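Local atomic coordinates of Non-structural protein 3 (Porcine deltacoronavirus, PDB entry 6LN0), a protein that probably combines an ADP-ribose-binding type macro domain with a zinc-containing papain-like protease that would process the viral replicase polyprotein. Residues P91-S95 with I126-N130; K222-L226 with R277-L283; D257-V262 with I299-R305. One frame throughout, in Å; residues are numbered along the deposited sequence.

In the fold
Interaction 1 lies in the macro domain, joining two loops that follow strands 83-89 and 117-120 of its mixed sheet; it closes before the other two open. Its centre is 63 Å from that of interaction 2 and 62 Å from that of interaction 3, on the opposite side of the chain's centre, as expected of separate domains strung along one chain. Interactions 2 and 3 both belong to the papain-like peptidase, with centres about 17 Å apart and segments that alternate in sequence. They touch where Leu226 CD2 packs 3.4 Å from Ser302 OG. Helices 260-270, 278-287 and 293-302 follow one another, so both contacts lie in one helical region of the peptidase.

Interaction 1 of 3, residues P91-S95 with I126-N130; sequences PPKGS and IFGCN
Bends at chi3 and chi4 carry the Lys93 chain alongside the ring of Phe127, both side chains pointing the same way. Cys129 keeps SG next to its backbone N, opposite the carbonyl carbon (chi1 -48°), which carries the sulfur to Gly94. The lysine methylenes do most of the touching: CD of Lys93 comes within 3.3 Å of CD2 of Phe127, at an oblique angle to the ring, while Lys93 NZ approaches Phe127 CE2 to 3.4 Å. At Gly94 the backbone itself makes the contact. Its CA sits 3.4 Å from Gly128 O in a CA-H...O contact, with an angle of 161° at the hydrogen, and 3.4 Å from Cys129 SG. SG also rests 3.5 Å from Pro92 O. Segment 126-130 takes in the end of the glycine-rich loop that in macro domains usually helps hold ADP-ribose phosphates; a similar role here is plausible. Pro92 and Cys129 meanwhile pack on Val99 of helix 99-110. Lys93 O and Phe127 O, both acceptors, are modelled 2.7 Å apart, a doubtful detail. Since no hydrogen bond joins the two segments, the chemistry implies that they adhere through carbon and sulfur packing with one C-H...O contact.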
ATOM      1  N   PRO A  91     -18.641  14.812 -36.363  1.00 62.82           N
ATOM      2  CA  PRO A  91     -17.702  15.221 -35.328  1.00 62.76           C
ATOM      3  C   PRO A  91     -17.607  16.742 -35.272  1.00 69.44           C
ATOM      4  O   PRO A  91     -17.836  17.425 -36.283  1.00 74.53           O
ATOM      5  CB  PRO A  91     -16.376  14.596 -35.774  1.00 63.68           C
ATOM      6  CG  PRO A  91     -16.751  13.516 -36.740  1.00 58.78           C
ATOM      7  CD  PRO A  91     -18.002  13.981 -37.402  1.00 58.79           C
ATOM      8  N   PRO A  92     -17.289  17.296 -34.110  1.00 70.68           N
ATOM      9  CA  PRO A  92     -16.908  18.708 -34.072  1.00 74.39           C
ATOM     10  C   PRO A  92     -15.555  18.871 -34.742  1.00 78.08           C
ATOM     11  O   PRO A  92     -14.737  17.946 -34.773  1.00 76.36           O
ATOM     12  CB  PRO A  92     -16.832  19.010 -32.574  1.00 74.28           C
ATOM     13  CG  PRO A  92     -16.392  17.706 -31.996  1.00 74.57           C
ATOM     14  CD  PRO A  92     -17.093  16.643 -32.804  1.00 72.00           C
ATOM     15  N   LYS A  93     -15.313  20.058 -35.294  1.00 81.13           N
ATOM     16  CA  LYS A  93     -14.101  20.239 -36.084  1.00 88.82           C
ATOM     17  C   LYS A  93     -12.883  20.659 -35.246  1.00 88.66           C
ATOM     18  O   LYS A  93     -11.884  21.123 -35.808  1.00 93.24           O
ATOM     19  CB  LYS A  93     -14.347  21.230 -37.225  1.00 83.64           C
ATOM     20  CG  LYS A  93     -13.512  20.880 -38.467  1.00 90.40           C
ATOM     21  CD  LYS A  93     -13.919  21.689 -39.682  1.00 89.28           C
ATOM     22  CE  LYS A  93     -14.194  23.133 -39.310  1.00 89.79           C
ATOM     23  NZ  LYS A  93     -13.682  24.081 -40.342  1.00 87.16           N
ATOM     24  N   GLY A  94     -12.934  20.509 -33.925  1.00 82.10           N
ATOM     25  CA  GLY A  94     -11.717  20.653 -33.148  1.00 86.64           C
ATOM     26  C   GLY A  94     -11.078  22.016 -33.154  1.00 90.13           C
ATOM     27  O   GLY A  94      -9.893  22.133 -32.841  1.00 90.97           O
ATOM     28  N   SER A  95     -11.826  23.055 -33.505  1.00 92.60           N
ATOM     29  CA  SER A  95     -11.290  24.403 -33.613  1.00 92.76           C
ATOM     30  C   SER A  95     -12.213  25.401 -32.937  1.00 96.61           C
ATOM     31  O   SER A  95     -12.333  26.540 -33.388  1.00 98.52           O
ATOM     32  CB  SER A  95     -11.075  24.785 -35.076  1.00 90.01           C
ATOM     33  OG  SER A  95     -10.167  23.897 -35.693  1.00 91.75           O
ATOM     34  N   ILE A 126      -6.399  16.911 -40.687  1.00 86.59           N
ATOM     35  CA  ILE A 126      -5.750  18.162 -40.300  1.00 92.54           C
ATOM     36  C   ILE A 126      -6.747  19.196 -39.793  1.00 95.03           C
ATOM     37  O   ILE A 126      -6.339  20.225 -39.235  1.00 90.91           O
ATOM     38  CB  ILE A 126      -4.921  18.746 -41.467  1.00 84.06           C
ATOM     39  CG1 ILE A 126      -5.782  18.974 -42.723  1.00 80.13           C
ATOM     40  CG2 ILE A 126      -3.712  17.848 -41.745  1.00 77.48           C
ATOM     41  CD1 ILE A 126      -6.595  20.279 -42.776  1.00 77.38           C
ATOM     42  N   PHE A 127      -8.042  18.962 -40.010  1.00 93.21           N
ATOM     43  CA  PHE A 127      -9.101  19.739 -39.393  1.00 91.03           C
ATOM     44  C   PHE A 127      -9.614  19.089 -38.111  1.00 91.74           C
ATOM     45  O   PHE A 127     -10.693  19.446 -37.625  1.00 89.91           O
ATOM     46  CB  PHE A 127     -10.243  19.935 -40.391  1.00 90.81           C
ATOM     47  CG  PHE A 127     -10.193  21.252 -41.104  1.00 94.71           C
ATOM     48  CD1 PHE A 127      -9.028  22.011 -41.101  1.00 96.84           C
ATOM     49  CD2 PHE A 127     -11.307  21.744 -41.765  1.00 94.22           C
ATOM     50  CE1 PHE A 127      -8.971  23.237 -41.756  1.00 96.02           C
ATOM     51  CE2 PHE A 127     -11.265  22.971 -42.413  1.00 92.73           C
ATOM     52  CZ  PHE A 127     -10.093  23.721 -42.406  1.00 91.84           C
ATOM     53  N   GLY A 128      -8.853  18.164 -37.544  1.00 88.76           N
ATOM     54  CA  GLY A 128      -9.358  17.232 -36.557  1.00 90.62           C
ATOM     55  C   GLY A 128      -9.263  17.704 -35.124  1.00 90.59           C
ATOM     56  O   GLY A 128      -9.390  18.895 -34.815  1.00 91.42           O
ATOM     57  N   CYS A 129      -9.054  16.738 -34.232  1.00 86.13           N
ATOM     58  CA  CYS A 129      -9.017  16.983 -32.802  1.00 86.92           C
ATOM     59  C   CYS A 129      -7.893  16.162 -32.198  1.00 81.91           C
ATOM     60  O   CYS A 129      -7.456  15.158 -32.768  1.00 77.29           O
ATOM     61  CB  CYS A 129     -10.346  16.623 -32.127  1.00 84.92           C
ATOM     62  SG  CYS A 129     -11.817  17.273 -32.961  1.00 84.93           S
ATOM     63  N   ASN A 130      -7.423  16.614 -31.042  1.00 81.14           N
ATOM     64  CA  ASN A 130      -6.409  15.883 -30.301  1.00 81.65           C
ATOM     65  C   ASN A 130      -6.898  14.464 -30.024  1.00 80.01           C
ATOM     66  O   ASN A 130      -7.933  14.296 -29.361  1.00 79.79           O
ATOM     67  CB  ASN A 130      -6.104  16.614 -28.998  1.00 83.70           C
ATOM     68  CG  ASN A 130      -4.762  16.236 -28.422  1.00 85.69           C
ATOM     69  OD1 ASN A 130      -4.362  15.075 -28.468  1.00 86.32           O
ATOM     70  ND2 ASN A 130      -4.051  17.218 -27.876  1.00 89.86           N
TER

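Interaction 2 of 3, residues K222-L226 with R277-L283; sequences KELDL and RPAIDAL
Glu223, in the last turn of helix 215-223, offers its main-chain oxygen to the guanidinium of Arg277. Both terminal nitrogens reach this one atom end-on: Arg277 NH1 lies 2.9 Å and Arg277 NH2 3.0 Å from Glu223 O. The acceptor is almost in the guanidinium plane; NH1 approaches nearly along the C=O axis, whereas NH2 comes from a direction tilted from the carbonyl plane. Neither bond is straight, the N-H...O angles being 149° and 142°, as a single oxygen shared by two nitrogens of one group requires. A cationic group at a helix C-terminus would probably also suit the helix dipole. The carboxylate of Glu223 takes another course, its OE1 lying 4.0 Å from the methyl CB of Ala279.

Next, Leu224 supplies the apolar part of the contact. Its CD2 meets Ile280 CD1 at 3.7 Å and Leu283 CD1 at 4.0 Å; Leu224 slants across each of the two side chains, while Leu224 O accepts a hydrogen bond from Trp298 on helix 293-302. This is a helical part of the papain-like peptidase, consistent with the thumb of coronavirus relatives. Here the chain leaves helix 215-223 through a Schellman motif, Asp225 taking a positive phi of 66° and sending its N back to Lys222 O.

Asp225 also brings its carboxylate near the arginine, yet OD2 stays 4.2 Å from Arg277 NH2 and well out of the guanidinium plane, so the attraction is one of charge alone. The arginine is also held at NE by Asn323 OD1, while Ile280 CG1 lies 3.5 Å above one guanidinium face, toward its rim.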
ATOM      1  N   LYS A 222       7.153 -10.288   9.389  1.00 48.63           N
ATOM      2  CA  LYS A 222       7.014 -11.415  10.301  1.00 52.35           C
ATOM      3  C   LYS A 222       8.349 -11.792  10.940  1.00 50.75           C
ATOM      4  O   LYS A 222       8.373 -12.237  12.092  1.00 53.91           O
ATOM      5  CB  LYS A 222       6.380 -12.623   9.593  1.00 54.41           C
ATOM      6  CG  LYS A 222       4.832 -12.577   9.509  1.00 58.52           C
ATOM      7  CD  LYS A 222       4.352 -11.648   8.346  1.00 65.21           C
ATOM      8  CE  LYS A 222       2.898 -11.166   8.444  1.00 67.74           C
ATOM      9  NZ  LYS A 222       2.673 -10.138   9.528  1.00 65.99           N
ATOM     10  N   GLU A 223       9.468 -11.598  10.240  1.00 47.23           N
ATOM     11  CA  GLU A 223      10.749 -11.848  10.885  1.00 49.00           C
ATOM     12  C   GLU A 223      10.954 -10.928  12.084  1.00 49.84           C
ATOM     13  O   GLU A 223      11.602 -11.315  13.066  1.00 48.98           O
ATOM     14  CB  GLU A 223      11.881 -11.674   9.883  1.00 48.79           C
ATOM     15  CG  GLU A 223      12.358 -12.986   9.301  1.00 57.73           C
ATOM     16  CD  GLU A 223      13.786 -12.914   8.786  1.00 69.50           C
ATOM     17  OE1 GLU A 223      14.446 -11.877   9.013  1.00 70.71           O
ATOM     18  OE2 GLU A 223      14.252 -13.895   8.157  1.00 71.92           O
ATOM     19  N   LEU A 224      10.397  -9.718  12.014  1.00 45.85           N
ATOM     20  CA  LEU A 224      10.510  -8.682  13.032  1.00 51.15           C
ATOM     21  C   LEU A 224       9.340  -8.672  14.004  1.00 50.51           C
ATOM     22  O   LEU A 224       9.323  -7.834  14.911  1.00 46.94           O
ATOM     23  CB  LEU A 224      10.621  -7.300  12.368  1.00 44.75           C
ATOM     24  CG  LEU A 224      11.947  -6.993  11.679  1.00 45.98           C
ATOM     25  CD1 LEU A 224      11.980  -5.567  11.137  1.00 42.72           C
ATOM     26  CD2 LEU A 224      13.101  -7.220  12.625  1.00 39.96           C
ATOM     27  N   ASP A 225       8.353  -9.557  13.811  1.00 49.61           N
ATOM     28  CA  ASP A 225       7.177  -9.664  14.678  1.00 46.43           C
ATOM     29  C   ASP A 225       6.293  -8.427  14.592  1.00 49.57           C
ATOM     30  O   ASP A 225       5.744  -7.979  15.599  1.00 51.98           O
ATOM     31  CB  ASP A 225       7.568  -9.910  16.135  1.00 53.76           C
ATOM     32  CG  ASP A 225       7.512 -11.346  16.511  1.00 63.58           C
ATOM     33  OD1 ASP A 225       7.289 -12.168  15.595  1.00 71.44           O
ATOM     34  OD2 ASP A 225       7.698 -11.652  17.719  1.00 66.50           O
ATOM     35  N   LEU A 226       6.156  -7.857  13.408  1.00 50.88           N
ATOM     36  CA  LEU A 226       5.310  -6.687  13.248  1.00 47.81           C
ATOM     37  C   LEU A 226       4.194  -6.996  12.268  1.00 46.58           C
ATOM     38  O   LEU A 226       4.411  -7.683  11.269  1.00 56.56           O
ATOM     39  CB  LEU A 226       6.108  -5.475  12.756  1.00 45.11           C
ATOM     40  CG  LEU A 226       7.473  -5.181  13.374  1.00 47.72           C
ATOM     41  CD1 LEU A 226       8.108  -4.012  12.638  1.00 39.76           C
ATOM     42  CD2 LEU A 226       7.380  -4.904  14.875  1.00 42.15           C
ATOM     43  N   ARG A 277      17.378 -13.565  19.562  1.00 41.08           N
ATOM     44  CA  ARG A 277      17.212 -14.463  18.431  1.00 50.10           C
ATOM     45  C   ARG A 277      17.845 -13.862  17.161  1.00 50.75           C
ATOM     46  O   ARG A 277      18.072 -12.655  17.082  1.00 48.92           O
ATOM     47  CB  ARG A 277      15.726 -14.756  18.219  1.00 37.40           C
ATOM     48  CG  ARG A 277      14.965 -13.621  17.599  1.00 43.63           C
ATOM     49  CD  ARG A 277      13.501 -13.894  17.708  1.00 40.23           C
ATOM     50  NE  ARG A 277      12.680 -12.727  17.451  1.00 40.79           N
ATOM     51  CZ  ARG A 277      12.281 -12.346  16.244  1.00 47.54           C
ATOM     52  NH1 ARG A 277      12.641 -13.037  15.171  1.00 49.59           N
ATOM     53  NH2 ARG A 277      11.513 -11.274  16.110  1.00 50.68           N
ATOM     54  N   PRO A 278      18.143 -14.699  16.159  1.00 49.10           N
ATOM     55  CA  PRO A 278      18.987 -14.241  15.034  1.00 52.65           C
ATOM     56  C   PRO A 278      18.553 -12.943  14.355  1.00 48.08           C
ATOM     57  O   PRO A 278      19.379 -12.045  14.162  1.00 49.81           O
ATOM     58  CB  PRO A 278      18.915 -15.442  14.078  1.00 53.83           C
ATOM     59  CG  PRO A 278      18.841 -16.613  15.004  1.00 52.20           C
ATOM     60  CD  PRO A 278      17.949 -16.164  16.124  1.00 51.23           C
ATOM     61  N   ALA A 279      17.284 -12.817  13.978  1.00 46.05           N
ATOM     62  CA  ALA A 279      16.862 -11.604  13.284  1.00 50.19           C
ATOM     63  C   ALA A 279      17.132 -10.359  14.121  1.00 54.47           C
ATOM     64  O   ALA A 279      17.539  -9.324  13.585  1.00 49.98           O
ATOM     65  CB  ALA A 279      15.385 -11.689  12.914  1.00 46.91           C
ATOM     66  N   ILE A 280      16.928 -10.440  15.436  1.00 48.22           N
ATOM     67  CA  ILE A 280      17.022  -9.240  16.258  1.00 47.62           C
ATOM     68  C   ILE A 280      18.473  -8.987  16.664  1.00 50.71           C
ATOM     69  O   ILE A 280      18.889  -7.830  16.767  1.00 49.35           O
ATOM     70  CB  ILE A 280      16.084  -9.321  17.489  1.00 44.89           C
ATOM     71  CG1 ILE A 280      14.617  -9.507  17.070  1.00 44.01           C
ATOM     72  CG2 ILE A 280      16.181  -8.071  18.371  1.00 41.93           C
ATOM     73  CD1 ILE A 280      14.137  -8.577  15.878  1.00 45.15           C
ATOM     74  N   ASP A 281      19.273 -10.043  16.851  1.00 52.67           N
ATOM     75  CA  ASP A 281      20.683  -9.843  17.179  1.00 52.95           C
ATOM     76  C   ASP A 281      21.398  -9.110  16.054  1.00 56.55           C
ATOM     77  O   ASP A 281      22.385  -8.400  16.299  1.00 57.83           O
ATOM     78  CB  ASP A 281      21.351 -11.194  17.474  1.00 54.53           C
ATOM     79  CG  ASP A 281      22.733 -11.048  18.127  1.00 62.37           C
ATOM     80  OD1 ASP A 281      22.823 -10.498  19.236  1.00 65.90           O
ATOM     81  OD2 ASP A 281      23.735 -11.498  17.533  1.00 71.00           O
ATOM     82  N   ALA A 282      20.886  -9.239  14.821  1.00 50.36           N
ATOM     83  CA  ALA A 282      21.430  -8.497  13.688  1.00 54.26           C
ATOM     84  C   ALA A 282      21.197  -6.997  13.829  1.00 55.11           C
ATOM     85  O   ALA A 282      22.076  -6.198  13.488  1.00 56.34           O
ATOM     86  CB  ALA A 282      20.823  -9.008  12.372  1.00 46.45           C
ATOM     87  N   LEU A 283      20.007  -6.584  14.279  1.00 53.42           N
ATOM     88  CA  LEU A 283      19.817  -5.160  14.529  1.00 47.88           C
ATOM     89  C   LEU A 283      20.688  -4.719  15.696  1.00 53.62           C
ATOM     90  O   LEU A 283      21.299  -3.641  15.665  1.00 56.57           O
ATOM     91  CB  LEU A 283      18.344  -4.853  14.804  1.00 45.33           C
ATOM     92  CG  LEU A 283      17.281  -5.451  13.862  1.00 44.99           C
ATOM     93  CD1 LEU A 283      15.927  -4.842  14.143  1.00 37.26           C
ATOM     94  CD2 LEU A 283      17.653  -5.270  12.396  1.00 41.85           C
TER

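Interaction 3 of 3, residues D257-V262 with I299-R305; sequences DNNCFV and IYASTNR
Ile299 meets Val262 through their branch methyls, CG2 to CG2 at 4.2 Å. One residue on, Tyr300 reaches across with its whole ring. Its face receives the edge of Phe261 in a T-shaped pair, centroids 5.4 Å apart and planes at 85°, with Phe261 CZ 3.8 Å from Tyr300 CE1, toward the rim. The chi1 of 80° in Phe261 sets CG between backbone N and carbonyl carbon and aims the ring edge at the tyrosine. Beyond the ring, Tyr300 OH lies 3.5 Å from Asn259 CB, and Val262 CG2 adds an oblique contact with Tyr300 CE2.

Thr303 brings OG1 to the edge of the Phe261 ring, near its plane and 4.1 Å from CE2. That hydroxyl donates to Ile299 O at 2.9 Å; with Thr303 N it grips this carbonyl from opposite faces, fixing the side chain as helix 293-302 ends. Finally Arg305, bent at chi2, lays CG 4.0 Å from Phe261 CZ while its NH2 bonds Gln315.

Around this buried contact, Val316 of helix 313-322 packs on Phe261 and Ile299, and Leu253 of strand 250-253 on Val262. Strand 398-402 covers the start of helix 260-270, placing His398 against Cys260, consistent with the cysteine-histidine pairing of papain-like active sites.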
ATOM      1  N   ASP A 257      14.237  13.629  22.035  1.00 59.54           N
ATOM      2  CA  ASP A 257      12.895  13.375  21.510  1.00 58.81           C
ATOM      3  C   ASP A 257      12.114  12.382  22.374  1.00 57.96           C
ATOM      4  O   ASP A 257      11.364  11.541  21.858  1.00 56.92           O
ATOM      5  CB  ASP A 257      12.959  12.878  20.064  1.00 58.63           C
ATOM      6  CG  ASP A 257      13.287  13.974  19.074  1.00 69.28           C
ATOM      7  OD1 ASP A 257      12.553  14.987  19.050  1.00 71.87           O
ATOM      8  OD2 ASP A 257      14.265  13.807  18.301  1.00 69.55           O
ATOM      9  N   ASN A 258      12.296  12.464  23.693  1.00 51.98           N
ATOM     10  CA  ASN A 258      11.588  11.622  24.652  1.00 48.34           C
ATOM     11  C   ASN A 258      11.963  10.156  24.539  1.00 48.18           C
ATOM     12  O   ASN A 258      11.174   9.288  24.910  1.00 51.44           O
ATOM     13  CB  ASN A 258      10.072  11.745  24.510  1.00 55.08           C
ATOM     14  CG  ASN A 258       9.513  12.870  25.306  1.00 62.65           C
ATOM     15  OD1 ASN A 258      10.256  13.728  25.780  1.00 62.56           O
ATOM     16  ND2 ASN A 258       8.189  12.891  25.461  1.00 62.29           N
ATOM     17  N   ASN A 259      13.141   9.853  24.026  1.00 48.19           N
ATOM     18  CA  ASN A 259      13.528   8.466  23.836  1.00 48.56           C
ATOM     19  C   ASN A 259      14.093   7.808  25.115  1.00 49.03           C
ATOM     20  O   ASN A 259      14.782   6.788  24.997  1.00 46.41           O
ATOM     21  CB  ASN A 259      14.552   8.368  22.700  1.00 45.85           C
ATOM     22  CG  ASN A 259      15.880   9.009  23.056  1.00 53.19           C
ATOM     23  OD1 ASN A 259      15.979   9.721  24.058  1.00 52.47           O
ATOM     24  ND2 ASN A 259      16.910   8.751  22.250  1.00 48.51           N
ATOM     25  N   CYS A 260      13.860   8.358  26.314  1.00 49.19           N
ATOM     26  CA  CYS A 260      14.545   7.804  27.485  1.00 51.91           C
ATOM     27  C   CYS A 260      14.000   6.432  27.839  1.00 51.34           C
ATOM     28  O   CYS A 260      14.763   5.556  28.267  1.00 49.24           O
ATOM     29  CB  CYS A 260      14.460   8.773  28.678  1.00 46.82           C
ATOM     30  SG  CYS A 260      12.794   9.273  29.178  1.00 64.37           S
ATOM     31  N   PHE A 261      12.699   6.219  27.623  1.00 53.74           N
ATOM     32  CA  PHE A 261      12.122   4.887  27.778  1.00 51.09           C
ATOM     33  C   PHE A 261      12.825   3.839  26.924  1.00 46.69           C
ATOM     34  O   PHE A 261      12.800   2.654  27.276  1.00 49.27           O
ATOM     35  CB  PHE A 261      10.616   4.899  27.467  1.00 54.02           C
ATOM     36  CG  PHE A 261      10.270   4.868  25.993  1.00 53.14           C
ATOM     37  CD1 PHE A 261      10.449   5.981  25.191  1.00 50.60           C
ATOM     38  CD2 PHE A 261       9.717   3.731  25.430  1.00 55.60           C
ATOM     39  CE1 PHE A 261      10.096   5.939  23.829  1.00 55.46           C
ATOM     40  CE2 PHE A 261       9.367   3.677  24.089  1.00 47.07           C
ATOM     41  CZ  PHE A 261       9.561   4.787  23.286  1.00 51.00           C
ATOM     42  N   VAL A 262      13.492   4.240  25.848  1.00 43.72           N
ATOM     43  CA  VAL A 262      14.207   3.272  25.028  1.00 44.97           C
ATOM     44  C   VAL A 262      15.597   3.022  25.586  1.00 46.33           C
ATOM     45  O   VAL A 262      15.993   1.872  25.814  1.00 48.83           O
ATOM     46  CB  VAL A 262      14.268   3.741  23.561  1.00 42.14           C
ATOM     47  CG1 VAL A 262      15.144   2.825  22.757  1.00 34.75           C
ATOM     48  CG2 VAL A 262      12.882   3.813  22.979  1.00 43.78           C
ATOM     49  N   ILE A 299      12.189  -0.900  18.053  1.00 41.65           N
ATOM     50  CA  ILE A 299      11.613  -0.758  19.390  1.00 41.61           C
ATOM     51  C   ILE A 299      10.356   0.087  19.327  1.00 39.41           C
ATOM     52  O   ILE A 299       9.329  -0.250  19.930  1.00 44.84           O
ATOM     53  CB  ILE A 299      12.620  -0.158  20.385  1.00 40.67           C
ATOM     54  CG1 ILE A 299      13.913  -0.947  20.388  1.00 41.42           C
ATOM     55  CG2 ILE A 299      12.006  -0.092  21.766  1.00 35.63           C
ATOM     56  CD1 ILE A 299      13.992  -1.923  21.404  1.00 46.44           C
ATOM     57  N   TYR A 300      10.422   1.207  18.611  1.00 39.36           N
ATOM     58  CA  TYR A 300       9.268   2.096  18.535  1.00 41.02           C
ATOM     59  C   TYR A 300       8.081   1.421  17.867  1.00 43.13           C
ATOM     60  O   TYR A 300       6.939   1.583  18.318  1.00 47.75           O
ATOM     61  CB  TYR A 300       9.625   3.358  17.769  1.00 42.42           C
ATOM     62  CG  TYR A 300      10.164   4.491  18.619  1.00 48.81           C
ATOM     63  CD1 TYR A 300       9.307   5.438  19.151  1.00 47.32           C
ATOM     64  CD2 TYR A 300      11.534   4.629  18.850  1.00 41.07           C
ATOM     65  CE1 TYR A 300       9.783   6.485  19.890  1.00 51.26           C
ATOM     66  CE2 TYR A 300      12.017   5.669  19.583  1.00 50.24           C
ATOM     67  CZ  TYR A 300      11.136   6.599  20.112  1.00 51.80           C
ATOM     68  OH  TYR A 300      11.603   7.652  20.862  1.00 50.81           O
ATOM     69  N   ALA A 301       8.320   0.672  16.779  1.00 39.43           N
ATOM     70  CA  ALA A 301       7.209   0.029  16.068  1.00 44.80           C
ATOM     71  C   ALA A 301       6.626  -1.134  16.869  1.00 41.10           C
ATOM     72  O   ALA A 301       5.417  -1.382  16.824  1.00 40.44           O
ATOM     73  CB  ALA A 301       7.662  -0.461  14.690  1.00 38.60           C
ATOM     74  N   SER A 302       7.472  -1.874  17.590  1.00 38.30           N
ATOM     75  CA  SER A 302       6.963  -2.982  18.395  1.00 46.23           C
ATOM     76  C   SER A 302       6.114  -2.498  19.572  1.00 48.50           C
ATOM     77  O   SER A 302       5.195  -3.212  19.992  1.00 50.49           O
ATOM     78  CB  SER A 302       8.118  -3.845  18.908  1.00 45.05           C
ATOM     79  OG  SER A 302       8.874  -4.377  17.833  1.00 44.70           O
ATOM     80  N   THR A 303       6.401  -1.313  20.126  1.00 41.88           N
ATOM     81  CA  THR A 303       5.647  -0.804  21.268  1.00 43.46           C
ATOM     82  C   THR A 303       4.653   0.281  20.870  1.00 45.80           C
ATOM     83  O   THR A 303       4.046   0.902  21.743  1.00 43.65           O
ATOM     84  CB  THR A 303       6.594  -0.298  22.382  1.00 39.12           C
ATOM     85  OG1 THR A 303       7.412   0.774  21.912  1.00 39.09           O
ATOM     86  CG2 THR A 303       7.519  -1.386  22.835  1.00 43.13           C
ATOM     87  N   ASN A 304       4.455   0.505  19.567  1.00 46.29           N
ATOM     88  CA  ASN A 304       3.399   1.385  19.070  1.00 42.11           C
ATOM     89  C   ASN A 304       3.585   2.813  19.581  1.00 46.47           C
ATOM     90  O   ASN A 304       2.669   3.443  20.103  1.00 51.30           O
ATOM     91  CB  ASN A 304       2.016   0.843  19.430  1.00 42.81           C
ATOM     92  CG  ASN A 304       1.754  -0.503  18.814  1.00 45.81           C
ATOM     93  OD1 ASN A 304       1.723  -0.630  17.601  1.00 49.97           O
ATOM     94  ND2 ASN A 304       1.576  -1.517  19.639  1.00 44.95           N
ATOM     95  N   ARG A 305       4.789   3.329  19.413  1.00 43.45           N
ATOM     96  CA  ARG A 305       5.088   4.707  19.746  1.00 51.97           C
ATOM     97  C   ARG A 305       5.568   5.421  18.499  1.00 51.12           C
ATOM     98  O   ARG A 305       5.998   4.795  17.530  1.00 53.48           O
ATOM     99  CB  ARG A 305       6.170   4.808  20.830  1.00 49.44           C
ATOM    100  CG  ARG A 305       5.872   3.999  22.049  1.00 51.05           C
ATOM    101  CD  ARG A 305       4.677   4.564  22.775  1.00 50.67           C
ATOM    102  NE  ARG A 305       4.479   3.844  24.023  1.00 55.27           N
ATOM    103  CZ  ARG A 305       3.481   4.075  24.863  1.00 62.54           C
ATOM    104  NH1 ARG A 305       2.584   5.014  24.573  1.00 63.20           N
ATOM    105  NH2 ARG A 305       3.382   3.371  25.991  1.00 61.41           N
TER